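Local structure of SCO1/SenC family lipoprotein (Bacillus anthracis, 4HDE) at residues A[11-16]-A[111-116]; A[36-41]-A[49-54]; A[87-92]-A[100-105]; A[121-124]-A[130-133]. The protein is a thioredoxin-like lipoprotein of the SCO1/SenC family and probably takes part, like its relatives, in handling copper for the assembly of cytochrome c oxidase. One frame throughout, in Å; residues are numbered along the deposited sequence. Where two conformers were deposited one is given.

Interaction 1. Residues A[11-16]-A[111-116]; sequences DLETFQ and ITKFSK
F15 and F114 form an edge-to-face aromatic contact, by which the loop leading into strand 16-18 packs against helix 108-119. The rim of F114 points at the face of F15: ring centroids lie 5.2 Å apart and the planes stand at 73°. F114 CE1 is 3.8 Å from F15 CD2, while CZ rests above the same face, toward its rim. F114 holds its CG opposite the backbone N (chi1 179°), which sends the ring out from the helix so that its outer edge meets the loop. In this thioredoxin-like fold, helix 108-119, which follows strand 100-103 and precedes strand 136-140 in the chain, packs against the central sheet, and F114 also reaches F74 and F17. The edge of F114 serves a second neighbour. The E13 carboxylate comes up to it, with CD 3.7 Å from F114 CD1 and OE1 close to the ring plane; ring hydrogens there would probably suit a negative group. Farther out, E13 and K113 are too distant for a salt bridge, OE2 to NZ being 4.5 Å. One water spans the gap, donating to E13 OE2 (2.8 Å) and accepting from K113 NZ (2.8 Å). K113 has its direct ionic partner in D117 on the same helix.

Interaction 2. Residues A[36-41]-A[49-54]; sequences VADFMF and PPMTAN
The selenomethionine M51 reaches from helix 48-64 to D38 and F39 of strand 35-40. From CB, which points at the strand, its chain runs straight through CG, and SE arrives 4.2 Å from F39 O. A bend at the last torsion (chi3 64°) then turns the methyl toward the D38 side chain and the F39 carbonyl. CE is the atom that makes the contact, 3.5 Å from F39 O and 3.7 Å from D38 OD2, with D38 CB also against it. D38 and M51 lie alongside with their ends pointing opposite ways, and the methyl covers the aspartate from CB to OD2. Polar needs at this buried spot are met around the methyl. A water donates to D38 OD2 (2.7 Å) and to T52 OG1 (2.9 Å), linking strand and helix where they share no direct hydrogen bond. The other carboxylate oxygen, OD1, is bonded to S73 OG, and T52 OG1 also bonds to C48 O one turn earlier. SE of M40, also a selenomethionine, in one of its two conformers, lies 3.7 Å from T52 OG1, its chain nearly perpendicular to the threonine's. Strand 35-40 and helix 48-64 open a beta-alpha-beta unit completed by strand 70-75; the axes of the short pieces 36-40 and 49-54 run nearly antiparallel, 9.5 Å apart at closest approach, with F89 of helix 83-90 against both M40 and T52 and strand 136-140 on the strand's other edge.

Interaction 3. Residues A[87-92]-A[100-105]; sequences KAFIQK and WNLLTG
I90 and W100 both carry their chains anti to the backbone N, CG1 of the isoleucine at chi1 -167° and CG of the tryptophan at -165°, and these settings bring a methyl onto an indole. I90 CG1 bends once more, so that CD1 lies directly over the six-membered ring of W100. The methyl carbon sits 3.6 Å from the ring centroid and only 7° off the normal, a CH-pi contact with all six ring carbons at similar range. Nearer the helix backbone, the same isoleucine meets L102, whose CD1 is 3.7 Å from I90 CB and equally near CG1; the leucine lies at a slant across the isoleucine. The other leucine methyl, CD2, turns to the neighbouring F89, 4.2 Å from its CD2. W100 and L102 point to the same side of strand 100-103, and I90 fits against both. The contact closes the beta-alpha-beta unit of strand 70-75, helix 83-90 and strand 100-103, the last being an outer strand of the sheet. CG2 of T52, from helix 48-64, touches I90 CD1 and continues the packing. Since no hydrogen bond crosses between the segments, the contact rests on dispersion and close fit. The one polar atom of the indole, W100 NE1, is bonded to S73 OG in the adjoining strand, which should fix the ring's rotation and keep its face turned to the isoleucine methyl.

Interaction 4. Residues A[121-124]-A[130-133]; sequences SLVD and QVIH
V123 and V131 face each other obliquely on the buried side of two short antiparallel segments, with CG1 of one 3.9 Å from CG1 of the other. In both valines CG1 is anti to the backbone N (chi1 172° and -172°), a setting that turns this branch of each toward its counterpart. H133 lies on the same side; its CB is 4.4 Å from V123 CG2, but the imidazole leads away from 121-124. L122, D124 and I132 point the other way, to the exposed side, where D124 OD2 merely grazes the I132 CD1 methyl. Between the two sides runs the backbone. D124 and I132 form a hydrogen-bonded antiparallel pair, a single beta bridge: D124 N donates to I132 O at 3.1 Å, and I132 N to D124 O at 2.8 Å. Each acceptor also receives a CA-H...O contact, I132 O from V123 CA at 3.2 Å and D124 O, more loosely, from V131 CA. A further one joins H133 CA to L122 O at 3.4 Å. The main chains are therefore held closely together at one point although neither belongs to a regular strand. Behind V123 stands helix 108-119, with T112 and S115 against it, while V131 packs on V76; S115 OG bonds S121 O. On leaving the bridge, the H133 side chain packs against C48 and M51 of helix 48-64. A histidine brought by a loop to a cysteine at the start of this helix is consistent with the copper site of Sco proteins, which joins a CxxxC pair to a histidine on a thioredoxin-like scaffold.

Interaction 1 closes a long loop of chain, with 94 residues between its segments, within which interactions 2 and 3 are nested; interaction 4 follows in sequence. Interactions 2 and 3 have centres about 10 Å apart and belong to successive beta-alpha-beta units of one mixed sheet, meeting also where T52 O lies against W100 CH2. Helix 108-119 bears half of interaction 1, whose centre is about 18 Å from that of interaction 2, yet S115 and F114 still reach F39 of the central strand. Interaction 4 lies about 14 Å from both 1 and 2, centre to centre. H133 meets F39 and F41, so the loop reaches the end of strand 35-40, beside the probable copper site. Interactions 3 and 4 do not touch.

Interaction 1. Residues A[11-16]-A[111-116]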
loop_
_atom_site.group_PDB
_atom_site.type_symbol
_atom_site.label_atom_id
_atom_site.label_comp_id
_atom_site.label_asym_id
_atom_site.label_seq_id
_atom_site.Cartn_x
_atom_site.Cartn_y
_atom_site.Cartn_z
ATOM N N ASP A 11 -11.364 10.529 3.522
ATOM C CA ASP A 11 -10.598 10.848 4.720
ATOM C C ASP A 11 -9.782 9.648 5.197
ATOM O O ASP A 11 -10.242 8.511 5.139
ATOM C CB ASP A 11 -11.536 11.278 5.851
ATOM C CG ASP A 11 -12.241 12.598 5.581
ATOM O OD1 ASP A 11 -11.669 13.474 4.894
ATOM O OD2 ASP A 11 -13.373 12.763 6.084
ATOM N N LEU A 12 -8.573 9.922 5.677
ATOM C CA LEU A 12 -7.720 8.901 6.278
ATOM C C LEU A 12 -7.370 9.286 7.693
ATOM O O LEU A 12 -6.927 10.404 7.957
ATOM C CB LEU A 12 -6.414 8.764 5.510
ATOM C CG LEU A 12 -6.468 8.122 4.140
ATOM C CD1 LEU A 12 -5.048 7.951 3.636
ATOM C CD2 LEU A 12 -7.186 6.785 4.213
ATOM N N GLU A 13 -7.564 8.356 8.614
ATOM C CA GLU A 13 -7.180 8.602 9.996
ATOM C C GLU A 13 -5.663 8.674 10.127
ATOM O O GLU A 13 -4.922 8.142 9.297
ATOM C CB GLU A 13 -7.717 7.504 10.898
ATOM C CG GLU A 13 -6.926 6.220 10.812
ATOM C CD GLU A 13 -7.553 5.095 11.601
ATOM O OE1 GLU A 13 -6.920 4.621 12.570
ATOM O OE2 GLU A 13 -8.675 4.682 11.250
ATOM N N THR A 14 -5.211 9.339 11.180
ATOM C CA THR A 14 -3.804 9.398 11.515
ATOM C C THR A 14 -3.385 8.070 12.137
ATOM O O THR A 14 -4.071 7.548 13.016
ATOM C CB THR A 14 -3.539 10.548 12.491
ATOM O OG1 THR A 14 -3.919 11.782 11.867
ATOM C CG2 THR A 14 -2.072 10.619 12.875
ATOM N N PHE A 15 -2.278 7.519 11.666
ATOM C CA PHE A 15 -1.794 6.227 12.153
ATOM C C PHE A 15 -0.273 6.205 12.285
ATOM O O PHE A 15 0.442 6.935 11.602
ATOM C CB PHE A 15 -2.247 5.087 11.237
ATOM C CG PHE A 15 -1.652 5.141 9.859
ATOM C CD1 PHE A 15 -0.506 4.423 9.550
ATOM C CD2 PHE A 15 -2.250 5.902 8.865
ATOM C CE1 PHE A 15 0.039 4.469 8.290
ATOM C CE2 PHE A 15 -1.703 5.962 7.602
ATOM C CZ PHE A 15 -0.557 5.235 7.311
ATOM N N GLN A 16 0.202 5.345 13.178
ATOM C CA GLN A 16 1.622 5.111 13.369
ATOM C C GLN A 16 1.822 3.619 13.562
ATOM O O GLN A 16 1.460 3.067 14.598
ATOM C CB GLN A 16 2.141 5.869 14.591
ATOM C CG GLN A 16 3.613 5.641 14.882
ATOM C CD GLN A 16 4.047 6.321 16.169
ATOM O OE1 GLN A 16 3.598 7.429 16.491
ATOM N NE2 GLN A 16 4.904 5.654 16.925
ATOM N N ILE A 111 -6.351 -3.747 12.123
ATOM C CA ILE A 111 -6.209 -3.549 10.685
ATOM C C ILE A 111 -7.529 -3.811 9.971
ATOM O O ILE A 111 -7.811 -3.216 8.927
ATOM C CB ILE A 111 -5.027 -4.371 10.087
ATOM C CG1 ILE A 111 -4.632 -3.834 8.708
ATOM C CG2 ILE A 111 -5.335 -5.870 10.054
ATOM C CD1 ILE A 111 -4.136 -2.419 8.743
ATOM N N THR A 112 -8.353 -4.680 10.550
ATOM C CA THR A 112 -9.687 -4.905 10.009
ATOM C C THR A 112 -10.503 -3.608 10.049
ATOM O O THR A 112 -11.148 -3.229 9.065
ATOM C CB THR A 112 -10.409 -6.019 10.780
ATOM O OG1 THR A 112 -9.693 -7.248 10.595
ATOM C CG2 THR A 112 -11.845 -6.182 10.289
ATOM N N LYS A 113 -10.457 -2.915 11.180
ATOM C CA LYS A 113 -11.180 -1.662 11.325
ATOM C C LYS A 113 -10.573 -0.594 10.418
ATOM O O LYS A 113 -11.293 0.165 9.773
ATOM C CB LYS A 113 -11.166 -1.188 12.782
ATOM C CG LYS A 113 -11.985 0.070 13.025
ATOM C CD LYS A 113 -11.731 0.638 14.409
ATOM C CE LYS A 113 -12.476 1.950 14.609
ATOM N NZ LYS A 113 -12.065 2.979 13.605
ATOM N N PHE A 114 -9.246 -0.545 10.363
ATOM C CA PHE A 114 -8.538 0.459 9.573
ATOM C C PHE A 114 -8.887 0.314 8.092
ATOM O O PHE A 114 -9.182 1.295 7.410
ATOM C CB PHE A 114 -7.032 0.296 9.813
ATOM C CG PHE A 114 -6.166 1.251 9.030
ATOM C CD1 PHE A 114 -5.878 2.515 9.525
ATOM C CD2 PHE A 114 -5.605 0.873 7.823
ATOM C CE1 PHE A 114 -5.056 3.385 8.815
ATOM C CE2 PHE A 114 -4.779 1.737 7.114
ATOM C CZ PHE A 114 -4.514 2.997 7.613
ATOM N N SER A 115 -8.856 -0.914 7.592
ATOM C CA SER A 115 -9.202 -1.169 6.197
ATOM C C SER A 115 -10.665 -0.816 5.894
ATOM O O SER A 115 -10.967 -0.215 4.854
ATOM C CB SER A 115 -8.904 -2.630 5.853
ATOM O OG SER A 115 -9.192 -2.914 4.492
ATOM N N LYS A 116 -11.566 -1.161 6.813
ATOM C CA LYS A 116 -12.985 -0.855 6.661
ATOM C C LYS A 116 -13.241 0.651 6.627
ATOM O O LYS A 116 -13.957 1.152 5.758
ATOM C CB LYS A 116 -13.791 -1.489 7.803
ATOM C CG LYS A 116 -15.224 -0.987 7.937
ATOM C CD LYS A 116 -15.975 -1.680 9.081
ATOM C CE LYS A 116 -15.527 -1.186 10.458
ATOM N NZ LYS A 116 -16.156 0.112 10.856
HETATM O O HOH W 1 -9.550 2.350 12.425
#

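Interaction 2. Residues A[36-41]-A[49-54]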
loop_
_atom_site.group_PDB
_atom_site.type_symbol
_atom_site.label_atom_id
_atom_site.label_comp_id
_atom_site.label_asym_id
_atom_site.label_seq_id
_atom_site.Cartn_x
_atom_site.Cartn_y
_atom_site.Cartn_z
ATOM N N VAL A 36 1.158 5.596 -2.607
ATOM C CA VAL A 36 0.299 4.536 -3.107
ATOM C C VAL A 36 0.255 3.434 -2.067
ATOM O O VAL A 36 1.295 3.008 -1.565
ATOM C CB VAL A 36 0.843 3.965 -4.418
ATOM C CG1 VAL A 36 -0.082 2.895 -4.962
ATOM C CG2 VAL A 36 1.016 5.078 -5.441
ATOM N N ALA A 37 -0.952 2.988 -1.736
ATOM C CA ALA A 37 -1.153 1.962 -0.710
ATOM C C ALA A 37 -1.753 0.677 -1.289
ATOM O O ALA A 37 -2.590 0.714 -2.202
ATOM C CB ALA A 37 -2.054 2.492 0.384
ATOM N N ASP A 38 -1.318 -0.460 -0.748
ATOM C CA ASP A 38 -2.052 -1.702 -0.917
ATOM C C ASP A 38 -2.087 -2.500 0.390
ATOM O O ASP A 38 -1.441 -2.124 1.375
ATOM C CB ASP A 38 -1.536 -2.517 -2.121
ATOM C CG ASP A 38 -0.175 -3.154 -1.889
ATOM O OD1 ASP A 38 0.518 -2.807 -0.917
ATOM O OD2 ASP A 38 0.228 -4.016 -2.721
ATOM N N PHE A 39 -2.857 -3.585 0.373
ATOM C CA PHE A 39 -3.015 -4.507 1.502
ATOM C C PHE A 39 -2.586 -5.893 1.048
ATOM O O PHE A 39 -2.965 -6.335 -0.033
ATOM C CB PHE A 39 -4.471 -4.522 1.971
ATOM C CG PHE A 39 -4.897 -3.245 2.632
ATOM C CD1 PHE A 39 -4.862 -3.125 4.011
ATOM C CD2 PHE A 39 -5.318 -2.154 1.881
ATOM C CE1 PHE A 39 -5.244 -1.944 4.638
ATOM C CE2 PHE A 39 -5.701 -0.969 2.507
ATOM C CZ PHE A 39 -5.659 -0.867 3.887
HETATM N N MSE A 40 -1.807 -6.581 1.870
HETATM C CA MSE A 40 -1.266 -7.884 1.496
HETATM C C MSE A 40 -0.832 -8.662 2.726
HETATM O O MSE A 40 -0.948 -8.183 3.847
HETATM C CB MSE A 40 -0.076 -7.702 0.560
HETATM C CG MSE A 40 0.944 -6.691 1.063
HETATM SE SE MSE A 40 2.772 -7.221 0.682
HETATM C CE MSE A 40 3.014 -8.505 2.122
ATOM N N PHE A 41 -0.369 -9.889 2.521
ATOM C CA PHE A 41 0.207 -10.666 3.615
ATOM C C PHE A 41 1.228 -11.641 3.066
ATOM O O PHE A 41 1.109 -12.089 1.928
ATOM C CB PHE A 41 -0.858 -11.341 4.506
ATOM C CG PHE A 41 -1.666 -12.421 3.831
ATOM C CD1 PHE A 41 -1.529 -13.754 4.207
ATOM C CD2 PHE A 41 -2.604 -12.094 2.866
ATOM C CE1 PHE A 41 -2.293 -14.741 3.594
ATOM C CE2 PHE A 41 -3.374 -13.075 2.258
ATOM C CZ PHE A 41 -3.210 -14.388 2.610
ATOM N N PRO A 49 1.915 -11.990 -4.117
ATOM C CA PRO A 49 3.180 -11.823 -4.858
ATOM C C PRO A 49 3.023 -11.097 -6.216
ATOM O O PRO A 49 3.797 -10.168 -6.475
ATOM C CB PRO A 49 3.699 -13.268 -4.993
ATOM C CG PRO A 49 3.093 -13.980 -3.805
ATOM C CD PRO A 49 1.711 -13.382 -3.673
ATOM N N PRO A 50 2.031 -11.469 -7.048
ATOM C CA PRO A 50 1.890 -10.667 -8.277
ATOM C C PRO A 50 1.509 -9.207 -8.012
ATOM O O PRO A 50 1.987 -8.340 -8.732
ATOM C CB PRO A 50 0.800 -11.385 -9.072
ATOM C CG PRO A 50 0.212 -12.403 -8.156
ATOM C CD PRO A 50 1.207 -12.691 -7.068
HETATM N N MSE A 51 0.692 -8.929 -7.001
HETATM C CA MSE A 51 0.402 -7.543 -6.629
HETATM C C MSE A 51 1.684 -6.790 -6.322
HETATM O O MSE A 51 1.855 -5.627 -6.713
HETATM C CB MSE A 51 -0.496 -7.480 -5.385
HETATM C CG MSE A 51 -1.950 -7.813 -5.611
HETATM SE SE MSE A 51 -2.987 -7.791 -3.959
HETATM C CE MSE A 51 -2.780 -5.913 -3.546
ATOM N N THR A 52 2.563 -7.432 -5.561
ATOM C CA THR A 52 3.789 -6.786 -5.149
ATOM C C THR A 52 4.711 -6.582 -6.347
ATOM O O THR A 52 5.354 -5.535 -6.462
ATOM C CB THR A 52 4.468 -7.569 -4.023
ATOM O OG1 THR A 52 3.546 -7.700 -2.924
ATOM C CG2 THR A 52 5.699 -6.835 -3.541
ATOM N N ALA A 53 4.760 -7.550 -7.261
ATOM C CA ALA A 53 5.520 -7.352 -8.493
ATOM C C ALA A 53 4.948 -6.184 -9.302
ATOM O O ALA A 53 5.696 -5.420 -9.935
ATOM C CB ALA A 53 5.528 -8.616 -9.317
ATOM N N ASN A 54 3.626 -6.047 -9.308
ATOM C CA ASN A 54 3.002 -4.938 -10.026
ATOM C C ASN A 54 3.336 -3.599 -9.371
ATOM O O ASN A 54 3.627 -2.606 -10.045
ATOM C CB ASN A 54 1.489 -5.129 -10.122
ATOM C CG ASN A 54 1.104 -6.327 -10.960
ATOM O OD1 ASN A 54 1.891 -6.826 -11.764
ATOM N ND2 ASN A 54 -0.121 -6.802 -10.775
HETATM O O HOH W 2 2.610 -5.115 -2.103
#

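Interaction 3. Residues A[87-92]-A[100-105]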
loop_
_atom_site.group_PDB
_atom_site.type_symbol
_atom_site.label_atom_id
_atom_site.label_comp_id
_atom_site.label_asym_id
_atom_site.label_seq_id
_atom_site.Cartn_x
_atom_site.Cartn_y
_atom_site.Cartn_z
ATOM N N LYS A 87 10.480 -7.789 5.616
ATOM C CA LYS A 87 11.763 -7.458 5.014
ATOM C C LYS A 87 12.206 -8.570 4.062
ATOM O O LYS A 87 12.657 -8.307 2.937
ATOM C CB LYS A 87 12.808 -7.220 6.103
ATOM C CG LYS A 87 14.132 -6.648 5.598
ATOM C CD LYS A 87 15.019 -6.220 6.755
ATOM C CE LYS A 87 16.269 -5.519 6.270
ATOM N NZ LYS A 87 15.931 -4.230 5.612
ATOM N N ALA A 88 12.066 -9.819 4.491
ATOM C CA ALA A 88 12.442 -10.947 3.644
ATOM C C ALA A 88 11.535 -11.047 2.422
ATOM O O ALA A 88 11.994 -11.378 1.323
ATOM C CB ALA A 88 12.413 -12.240 4.439
ATOM N N PHE A 89 10.257 -10.750 2.620
ATOM C CA PHE A 89 9.282 -10.777 1.538
ATOM C C PHE A 89 9.622 -9.762 0.448
ATOM O O PHE A 89 9.703 -10.116 -0.732
ATOM C CB PHE A 89 7.872 -10.528 2.092
ATOM C CG PHE A 89 6.788 -10.490 1.034
ATOM C CD1 PHE A 89 6.200 -11.657 0.584
ATOM C CD2 PHE A 89 6.351 -9.280 0.511
ATOM C CE1 PHE A 89 5.202 -11.624 -0.379
ATOM C CE2 PHE A 89 5.354 -9.245 -0.449
ATOM C CZ PHE A 89 4.785 -10.412 -0.888
ATOM N N ILE A 90 9.843 -8.511 0.833
ATOM C CA ILE A 90 10.009 -7.457 -0.170
ATOM C C ILE A 90 11.306 -7.598 -0.974
ATOM O O ILE A 90 11.374 -7.189 -2.136
ATOM C CB ILE A 90 9.881 -6.038 0.448
ATOM C CG1 ILE A 90 9.730 -4.965 -0.642
ATOM C CG2 ILE A 90 11.063 -5.715 1.328
ATOM C CD1 ILE A 90 8.523 -5.159 -1.548
ATOM N N GLN A 91 12.317 -8.220 -0.377
ATOM C CA GLN A 91 13.607 -8.341 -1.047
ATOM C C GLN A 91 13.531 -9.131 -2.357
ATOM O O GLN A 91 14.375 -8.952 -3.234
ATOM C CB GLN A 91 14.673 -8.909 -0.104
ATOM C CG GLN A 91 15.049 -7.948 1.027
ATOM C CD GLN A 91 16.102 -8.508 1.964
ATOM O OE1 GLN A 91 16.339 -9.714 2.002
ATOM N NE2 GLN A 91 16.744 -7.627 2.726
ATOM N N LYS A 92 12.512 -9.962 -2.512
ATOM C CA LYS A 92 12.370 -10.721 -3.745
ATOM C C LYS A 92 12.005 -9.825 -4.923
ATOM O O LYS A 92 12.418 -10.066 -6.062
ATOM C CB LYS A 92 11.305 -11.801 -3.576
ATOM C CG LYS A 92 11.001 -12.546 -4.864
ATOM C CD LYS A 92 10.159 -13.786 -4.608
ATOM C CE LYS A 92 9.900 -14.524 -5.910
ATOM N NZ LYS A 92 9.870 -16.000 -5.733
ATOM N N TRP A 100 9.660 2.599 0.008
ATOM C CA TRP A 100 8.636 1.560 0.129
ATOM C C TRP A 100 8.686 0.991 1.538
ATOM O O TRP A 100 9.688 0.387 1.942
ATOM C CB TRP A 100 8.869 0.444 -0.892
ATOM C CG TRP A 100 7.709 -0.505 -1.120
ATOM C CD1 TRP A 100 6.617 -0.719 -0.316
ATOM C CD2 TRP A 100 7.548 -1.359 -2.247
ATOM N NE1 TRP A 100 5.791 -1.669 -0.887
ATOM C CE2 TRP A 100 6.344 -2.069 -2.076
ATOM C CE3 TRP A 100 8.308 -1.590 -3.400
ATOM C CZ2 TRP A 100 5.891 -3.001 -3.003
ATOM C CZ3 TRP A 100 7.852 -2.512 -4.322
ATOM C CH2 TRP A 100 6.655 -3.205 -4.118
ATOM N N ASN A 101 7.610 1.212 2.286
ATOM C CA ASN A 101 7.497 0.706 3.647
ATOM C C ASN A 101 6.362 -0.289 3.752
ATOM O O ASN A 101 5.255 -0.031 3.278
ATOM C CB ASN A 101 7.294 1.863 4.623
ATOM C CG ASN A 101 8.543 2.658 4.821
ATOM O OD1 ASN A 101 9.363 2.330 5.680
ATOM N ND2 ASN A 101 8.731 3.695 4.006
ATOM N N LEU A 102 6.658 -1.451 4.326
ATOM C CA LEU A 102 5.656 -2.486 4.568
ATOM C C LEU A 102 5.394 -2.464 6.064
ATOM O O LEU A 102 6.336 -2.459 6.859
ATOM C CB LEU A 102 6.157 -3.857 4.101
ATOM C CG LEU A 102 6.416 -3.962 2.598
ATOM C CD1 LEU A 102 7.824 -3.499 2.223
ATOM C CD2 LEU A 102 6.208 -5.388 2.157
ATOM N N LEU A 103 4.121 -2.423 6.445
ATOM C CA LEU A 103 3.735 -2.090 7.812
ATOM C C LEU A 103 3.025 -3.234 8.534
ATOM O O LEU A 103 2.321 -4.051 7.931
ATOM C CB LEU A 103 2.851 -0.836 7.817
ATOM C CG LEU A 103 3.438 0.402 7.130
ATOM C CD1 LEU A 103 2.493 1.598 7.248
ATOM C CD2 LEU A 103 4.806 0.747 7.695
ATOM N N THR A 104 3.209 -3.257 9.849
ATOM C CA THR A 104 2.625 -4.272 10.705
ATOM C C THR A 104 2.710 -3.774 12.145
ATOM O O THR A 104 2.907 -2.575 12.378
ATOM C CB THR A 104 3.349 -5.622 10.520
ATOM O OG1 THR A 104 2.594 -6.645 11.176
ATOM C CG2 THR A 104 4.761 -5.586 11.067
ATOM N N GLY A 105 2.536 -4.675 13.108
ATOM C CA GLY A 105 2.749 -4.358 14.510
ATOM C C GLY A 105 1.485 -4.144 15.316
ATOM O O GLY A 105 1.527 -4.044 16.533
#

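Interaction 4. Residues A[121-124]-A[130-133]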
loop_
_atom_site.group_PDB
_atom_site.type_symbol
_atom_site.label_atom_id
_atom_site.label_comp_id
_atom_site.label_asym_id
_atom_site.label_seq_id
_atom_site.Cartn_x
_atom_site.Cartn_y
_atom_site.Cartn_z
ATOM N N SER A 121 -12.682 -1.468 2.552
ATOM C CA SER A 121 -12.270 -2.804 2.149
ATOM C C SER A 121 -12.361 -3.783 3.322
ATOM O O SER A 121 -11.831 -3.514 4.403
ATOM C CB SER A 121 -10.839 -2.754 1.615
ATOM O OG SER A 121 -10.439 -3.999 1.077
ATOM N N LEU A 122 -13.021 -4.912 3.096
ATOM C CA LEU A 122 -13.181 -5.936 4.119
ATOM C C LEU A 122 -11.898 -6.732 4.305
ATOM O O LEU A 122 -11.254 -7.124 3.335
ATOM C CB LEU A 122 -14.311 -6.894 3.739
ATOM C CG LEU A 122 -14.519 -8.088 4.675
ATOM C CD1 LEU A 122 -15.078 -7.634 6.011
ATOM C CD2 LEU A 122 -15.434 -9.125 4.039
ATOM N N VAL A 123 -11.533 -6.960 5.560
ATOM C CA VAL A 123 -10.456 -7.872 5.924
ATOM C C VAL A 123 -11.049 -8.937 6.832
ATOM O O VAL A 123 -11.792 -8.625 7.764
ATOM C CB VAL A 123 -9.326 -7.159 6.680
ATOM C CG1 VAL A 123 -8.326 -8.164 7.224
ATOM C CG2 VAL A 123 -8.628 -6.170 5.764
ATOM N N ASP A 124 -10.752 -10.199 6.550
ATOM C CA ASP A 124 -11.211 -11.284 7.408
ATOM C C ASP A 124 -10.310 -12.485 7.209
ATOM O O ASP A 124 -9.998 -12.837 6.074
ATOM C CB ASP A 124 -12.660 -11.667 7.100
ATOM C CG ASP A 124 -13.169 -12.759 8.012
ATOM O OD1 ASP A 124 -13.558 -12.438 9.155
ATOM O OD2 ASP A 124 -13.160 -13.937 7.594
ATOM N N GLN A 130 -5.918 -17.975 4.853
ATOM C CA GLN A 130 -5.755 -17.161 3.654
ATOM C C GLN A 130 -6.664 -15.940 3.733
ATOM O O GLN A 130 -7.827 -15.971 3.313
ATOM C CB GLN A 130 -6.013 -17.989 2.392
ATOM C CG GLN A 130 -4.932 -19.036 2.122
ATOM C CD GLN A 130 -3.578 -18.412 1.810
ATOM O OE1 GLN A 130 -3.397 -17.771 0.777
ATOM N NE2 GLN A 130 -2.628 -18.581 2.717
ATOM N N VAL A 131 -6.109 -14.868 4.292
ATOM C CA VAL A 131 -6.848 -13.661 4.619
ATOM C C VAL A 131 -7.539 -13.051 3.414
ATOM O O VAL A 131 -6.933 -12.871 2.355
ATOM C CB VAL A 131 -5.915 -12.612 5.254
ATOM C CG1 VAL A 131 -6.712 -11.449 5.776
ATOM C CG2 VAL A 131 -5.095 -13.223 6.384
ATOM N N ILE A 132 -8.817 -12.745 3.587
ATOM C CA ILE A 132 -9.580 -11.957 2.626
ATOM C C ILE A 132 -9.219 -10.480 2.778
ATOM O O ILE A 132 -9.218 -9.949 3.880
ATOM C CB ILE A 132 -11.085 -12.137 2.896
ATOM C CG1 ILE A 132 -11.493 -13.596 2.641
ATOM C CG2 ILE A 132 -11.897 -11.145 2.057
ATOM C CD1 ILE A 132 -12.895 -13.991 3.139
ATOM N N HIS A 133 -8.908 -9.811 1.670
ATOM C CA HIS A 133 -8.563 -8.395 1.708
ATOM C C HIS A 133 -8.715 -7.823 0.305
ATOM O O HIS A 133 -8.830 -8.577 -0.665
ATOM C CB HIS A 133 -7.121 -8.202 2.186
ATOM C CG HIS A 133 -6.112 -8.844 1.286
ATOM N ND1 HIS A 133 -5.496 -8.170 0.252
ATOM C CD2 HIS A 133 -5.638 -10.110 1.244
ATOM C CE1 HIS A 133 -4.680 -8.993 -0.382
ATOM N NE2 HIS A 133 -4.747 -10.177 0.199
#